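Local coordinates for pyrrolidone-carboxylate peptidase (Deinococcus radiodurans R1, PDB 5Z48), which removes pyroglutamate from the N-terminus of peptides as a cysteine peptidase, generally not where proline follows, at residues L170-A179 with P190-V201. Sequence-based numbering, arbitrary orientation. Where two conformers were deposited one is given.
With PCA (pyroglutamic acid), chain I.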
loop_
_atom_site.group_PDB
_atom_site.type_symbol
_atom_site.label_atom_id
_atom_site.label_comp_id
_atom_site.label_asym_id
_atom_site.label_seq_id
_atom_site.Cartn_x
_atom_site.Cartn_y
_atom_site.Cartn_z
ATOM N N LEU B 170 9.114 -19.273 -7.676
ATOM C CA LEU B 170 9.763 -17.969 -7.527
ATOM C C LEU B 170 8.897 -16.937 -8.271
ATOM O O LEU B 170 8.787 -16.968 -9.504
ATOM C CB LEU B 170 11.205 -18.074 -8.089
ATOM C CG LEU B 170 12.176 -16.936 -7.835
ATOM C CD1 LEU B 170 13.553 -17.269 -8.360
ATOM C CD2 LEU B 170 11.742 -15.648 -8.406
ATOM N N HIS B 171 8.245 -16.033 -7.509
ATOM C CA HIS B 171 7.451 -14.946 -8.089
ATOM C C HIS B 171 8.335 -13.722 -8.262
ATOM O O HIS B 171 9.106 -13.375 -7.363
ATOM C CB HIS B 171 6.276 -14.594 -7.172
ATOM C CG HIS B 171 4.954 -15.190 -7.586
ATOM N ND1 HIS B 171 4.182 -15.962 -6.737
ATOM C CD2 HIS B 171 4.271 -15.109 -8.755
ATOM C CE1 HIS B 171 3.070 -16.312 -7.367
ATOM N NE2 HIS B 171 3.094 -15.807 -8.590
ATOM N N VAL B 172 8.205 -13.060 -9.429
ATOM C CA VAL B 172 9.044 -11.899 -9.710
ATOM C C VAL B 172 8.183 -10.655 -9.873
ATOM O O VAL B 172 7.039 -10.738 -10.333
ATOM C CB VAL B 172 9.931 -12.122 -10.957
ATOM C CG1 VAL B 172 10.760 -13.427 -10.809
ATOM C CG2 VAL B 172 9.113 -12.150 -12.264
ATOM N N PRO B 173 8.705 -9.479 -9.543
ATOM C CA PRO B 173 7.963 -8.236 -9.810
ATOM C C PRO B 173 7.739 -7.975 -11.293
ATOM O O PRO B 173 8.366 -8.577 -12.170
ATOM C CB PRO B 173 8.905 -7.142 -9.246
ATOM C CG PRO B 173 9.643 -7.833 -8.118
ATOM C CD PRO B 173 9.919 -9.255 -8.719
ATOM N N ALA B 174 6.912 -6.953 -11.557
ATOM C CA ALA B 174 6.822 -6.373 -12.892
ATOM C C ALA B 174 8.211 -5.963 -13.374
ATOM O O ALA B 174 9.038 -5.532 -12.577
ATOM C CB ALA B 174 5.923 -5.125 -12.847
ATOM N N ASN B 175 8.464 -6.099 -14.682
ATOM C CA ASN B 175 9.591 -5.400 -15.275
ATOM C C ASN B 175 9.110 -4.054 -15.821
ATOM O O ASN B 175 7.956 -3.653 -15.605
ATOM C CB ASN B 175 10.258 -6.273 -16.338
ATOM C CG ASN B 175 9.313 -6.608 -17.516
ATOM O OD1 ASN B 175 8.225 -6.053 -17.657
ATOM N ND2 ASN B 175 9.747 -7.552 -18.373
ATOM N N ALA B 176 9.987 -3.317 -16.535
ATOM C CA ALA B 176 9.581 -2.001 -17.024
ATOM C C ALA B 176 8.398 -2.105 -17.978
ATOM O O ALA B 176 7.483 -1.266 -17.932
ATOM C CB ALA B 176 10.752 -1.291 -17.715
ATOM N N ALA B 177 8.404 -3.114 -18.871
ATOM C CA ALA B 177 7.336 -3.221 -19.859
ATOM C C ALA B 177 5.983 -3.381 -19.190
ATOM O O ALA B 177 4.990 -2.759 -19.619
ATOM C CB ALA B 177 7.621 -4.384 -20.816
ATOM N N VAL B 178 5.932 -4.207 -18.137
ATOM C CA VAL B 178 4.696 -4.404 -17.385
ATOM C C VAL B 178 4.273 -3.102 -16.717
ATOM O O VAL B 178 3.103 -2.702 -16.784
ATOM C CB VAL B 178 4.852 -5.551 -16.360
ATOM C CG1 VAL B 178 3.642 -5.622 -15.432
ATOM C CG2 VAL B 178 4.986 -6.892 -17.086
ATOM N N ALA B 179 5.225 -2.399 -16.088
ATOM C CA ALA B 179 4.865 -1.171 -15.372
ATOM C C ALA B 179 4.421 -0.064 -16.333
ATOM O O ALA B 179 3.543 0.746 -15.997
ATOM C CB ALA B 179 6.060 -0.702 -14.509
ATOM N N PRO B 190 5.366 -1.153 -8.365
ATOM C CA PRO B 190 6.784 -1.461 -8.189
ATOM C C PRO B 190 7.267 -2.298 -9.364
ATOM O O PRO B 190 6.533 -3.150 -9.897
ATOM C CB PRO B 190 6.830 -2.262 -6.879
ATOM C CG PRO B 190 5.553 -1.911 -6.137
ATOM C CD PRO B 190 4.543 -1.713 -7.281
ATOM N N TYR B 191 8.524 -2.089 -9.764
ATOM C CA TYR B 191 9.065 -2.847 -10.881
ATOM C C TYR B 191 10.570 -3.000 -10.707
ATOM O O TYR B 191 11.180 -2.370 -9.845
ATOM C CB TYR B 191 8.751 -2.162 -12.228
ATOM C CG TYR B 191 9.662 -0.978 -12.541
ATOM C CD1 TYR B 191 9.462 0.274 -11.943
ATOM C CD2 TYR B 191 10.728 -1.127 -13.423
ATOM C CE1 TYR B 191 10.305 1.347 -12.233
ATOM C CE2 TYR B 191 11.588 -0.063 -13.707
ATOM C CZ TYR B 191 11.378 1.160 -13.114
ATOM O OH TYR B 191 12.248 2.178 -13.416
ATOM N N LEU B 192 11.160 -3.879 -11.508
ATOM C CA LEU B 192 12.615 -4.037 -11.561
ATOM C C LEU B 192 13.010 -4.133 -13.022
ATOM O O LEU B 192 12.261 -4.709 -13.813
ATOM C CB LEU B 192 13.100 -5.311 -10.845
ATOM C CG LEU B 192 12.828 -5.248 -9.367
ATOM C CD1 LEU B 192 13.153 -6.618 -8.798
ATOM C CD2 LEU B 192 13.659 -4.161 -8.717
ATOM N N PRO B 193 14.157 -3.588 -13.421
ATOM C CA PRO B 193 14.617 -3.851 -14.789
ATOM C C PRO B 193 14.723 -5.348 -15.008
ATOM O O PRO B 193 15.065 -6.106 -14.090
ATOM C CB PRO B 193 16.005 -3.198 -14.845
ATOM C CG PRO B 193 15.928 -2.102 -13.732
ATOM C CD PRO B 193 15.141 -2.800 -12.660
ATOM N N GLN B 194 14.479 -5.773 -16.255
ATOM C CA GLN B 194 14.523 -7.204 -16.533
ATOM C C GLN B 194 15.870 -7.820 -16.140
ATOM O O GLN B 194 15.919 -8.966 -15.680
ATOM C CB GLN B 194 14.211 -7.479 -18.014
ATOM C CG GLN B 194 14.233 -8.973 -18.329
ATOM C CD GLN B 194 13.102 -9.702 -17.614
ATOM O OE1 GLN B 194 11.958 -9.260 -17.661
ATOM N NE2 GLN B 194 13.426 -10.824 -16.950
ATOM N N SER B 195 16.979 -7.081 -16.321
ATOM C CA SER B 195 18.279 -7.678 -16.001
ATOM C C SER B 195 18.414 -8.002 -14.517
ATOM O O SER B 195 19.075 -8.978 -14.164
ATOM C CB SER B 195 19.420 -6.765 -16.429
ATOM O OG SER B 195 19.330 -5.446 -15.892
ATOM N N GLU B 196 17.791 -7.213 -13.646
ATOM C CA GLU B 196 17.781 -7.540 -12.215
ATOM C C GLU B 196 16.952 -8.787 -11.930
ATOM O O GLU B 196 17.351 -9.635 -11.128
ATOM C CB GLU B 196 17.260 -6.318 -11.453
ATOM C CG GLU B 196 17.025 -6.561 -9.924
ATOM C CD GLU B 196 18.290 -6.538 -9.088
ATOM O OE1 GLU B 196 19.421 -6.534 -9.661
ATOM O OE2 GLU B 196 18.193 -6.426 -7.826
ATOM N N ILE B 197 15.780 -8.903 -12.567
ATOM C CA ILE B 197 14.920 -10.083 -12.399
ATOM C C ILE B 197 15.642 -11.334 -12.869
ATOM O O ILE B 197 15.684 -12.352 -12.160
ATOM C CB ILE B 197 13.592 -9.876 -13.147
ATOM C CG1 ILE B 197 12.804 -8.732 -12.501
ATOM C CG2 ILE B 197 12.759 -11.162 -13.143
ATOM C CD1 ILE B 197 11.575 -8.264 -13.337
ATOM N N THR B 198 16.188 -11.297 -14.088
ATOM C CA THR B 198 16.909 -12.469 -14.594
ATOM C C THR B 198 18.057 -12.858 -13.665
ATOM O O THR B 198 18.282 -14.055 -13.421
ATOM C CB THR B 198 17.422 -12.183 -16.017
ATOM O OG1 THR B 198 16.295 -11.986 -16.873
ATOM C CG2 THR B 198 18.267 -13.335 -16.588
ATOM N N ARG B 199 18.825 -11.883 -13.199
ATOM C CA ARG B 199 19.912 -12.173 -12.271
ATOM C C ARG B 199 19.386 -12.826 -10.997
ATOM O O ARG B 199 20.017 -13.752 -10.467
ATOM C CB ARG B 199 20.674 -10.893 -11.942
ATOM C CG ARG B 199 21.974 -11.188 -11.182
ATOM C CD ARG B 199 22.826 -9.941 -11.065
ATOM N NE ARG B 199 22.166 -8.856 -10.318
ATOM C CZ ARG B 199 22.387 -8.597 -9.019
ATOM N NH1 ARG B 199 23.257 -9.319 -8.304
ATOM N NH2 ARG B 199 21.776 -7.573 -8.421
ATOM N N ALA B 200 18.224 -12.378 -10.488
ATOM C CA ALA B 200 17.657 -13.000 -9.288
ATOM C C ALA B 200 17.312 -14.457 -9.538
ATOM O O ALA B 200 17.529 -15.319 -8.676
ATOM C CB ALA B 200 16.409 -12.216 -8.822
ATOM N N VAL B 201 16.742 -14.753 -10.703
ATOM C CA VAL B 201 16.407 -16.144 -11.026
ATOM C C VAL B 201 17.683 -16.974 -11.138
ATOM O O VAL B 201 17.744 -18.113 -10.641
ATOM C CB VAL B 201 15.557 -16.190 -12.314
ATOM C CG1 VAL B 201 15.246 -17.626 -12.735
ATOM C CG2 VAL B 201 14.254 -15.427 -12.066
HETATM N N PCA I . 1.450 -14.883 -12.792
HETATM C CA PCA I . 0.112 -15.427 -12.589
HETATM C CB PCA I . -0.150 -16.448 -13.708
HETATM C CG PCA I . 1.021 -16.380 -14.689
HETATM C CD PCA I . 1.981 -15.440 -14.007
HETATM O OE PCA I . 3.095 -15.189 -14.482
HETATM C C PCA I . -0.018 -15.989 -11.159
HETATM O O PCA I . -0.736 -16.955 -10.879
HETATM O OXT PCA I . 0.657 -15.487 -10.217
HETATM O O HOH W 1 5.645 -5.536 -9.206
HETATM O O HOH W 2 12.754 -3.973 -17.765
#
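Asn175 and Gln194 meet through their amides: Asn175 ND2 donates to Gln194 OE1 over 2.9 Å, in the plane of the acceptor carbonyl, with the two amide planes perpendicular. Further bonds fix both groups. Asn175 OD1 accepts from Val178 N at 3.0 Å, the N-cap bond of helix 176-180, and ND2 also bonds to Asp19 OD2; Gln194, bent at chi2 (66°), turns NE2 forward to Thr198 OG1, one turn on, and to Pro21 O. A leucine in place of Asn175 would probably leave Val178 N uncapped and both Gln194 OE1 and Asp19 OD2 without the donor they share.

Next to this pair the backbones join. Leu192 N donates to Ala174 O at 2.9 Å, and one water links Ala174 N to Pro190 O, another Ala176 N to Gln194 N. Tyr191 lays its CB against Ala179 CB, 3.8 Å away, and its OH bonds to Glu196 of the second subunit.

Further along, the contact is largely apolar. Ile197 CG2, anti to the backbone N, reaches Val172 CB at 3.7 Å, the two side chains crossing at about a right angle, while CD1 sits against the backbone carbonyl oxygen of Pro173, 3.4 Å away. Leu192 CD1 rests on Pro173 CG, and Leu170 CD1 meets Val201 CG2 at 4.2 Å.

His171 points to the other side of the strand, where NE2 donates to pyroglutamate OXT at 2.9 Å and ND1 is hydrogen-bonded to Glu83 OE2, consistent with a Cys-His-Glu triad completed by Cys146. Helix 194-211 runs antiparallel to strand 167-172 (172° between the short segments) and packs on the sheet face away from the ligand; helix 21-29 covers Asn175 and Ile197 through Pro21, and strands 67-73 and 80-90 flank strand 167-172.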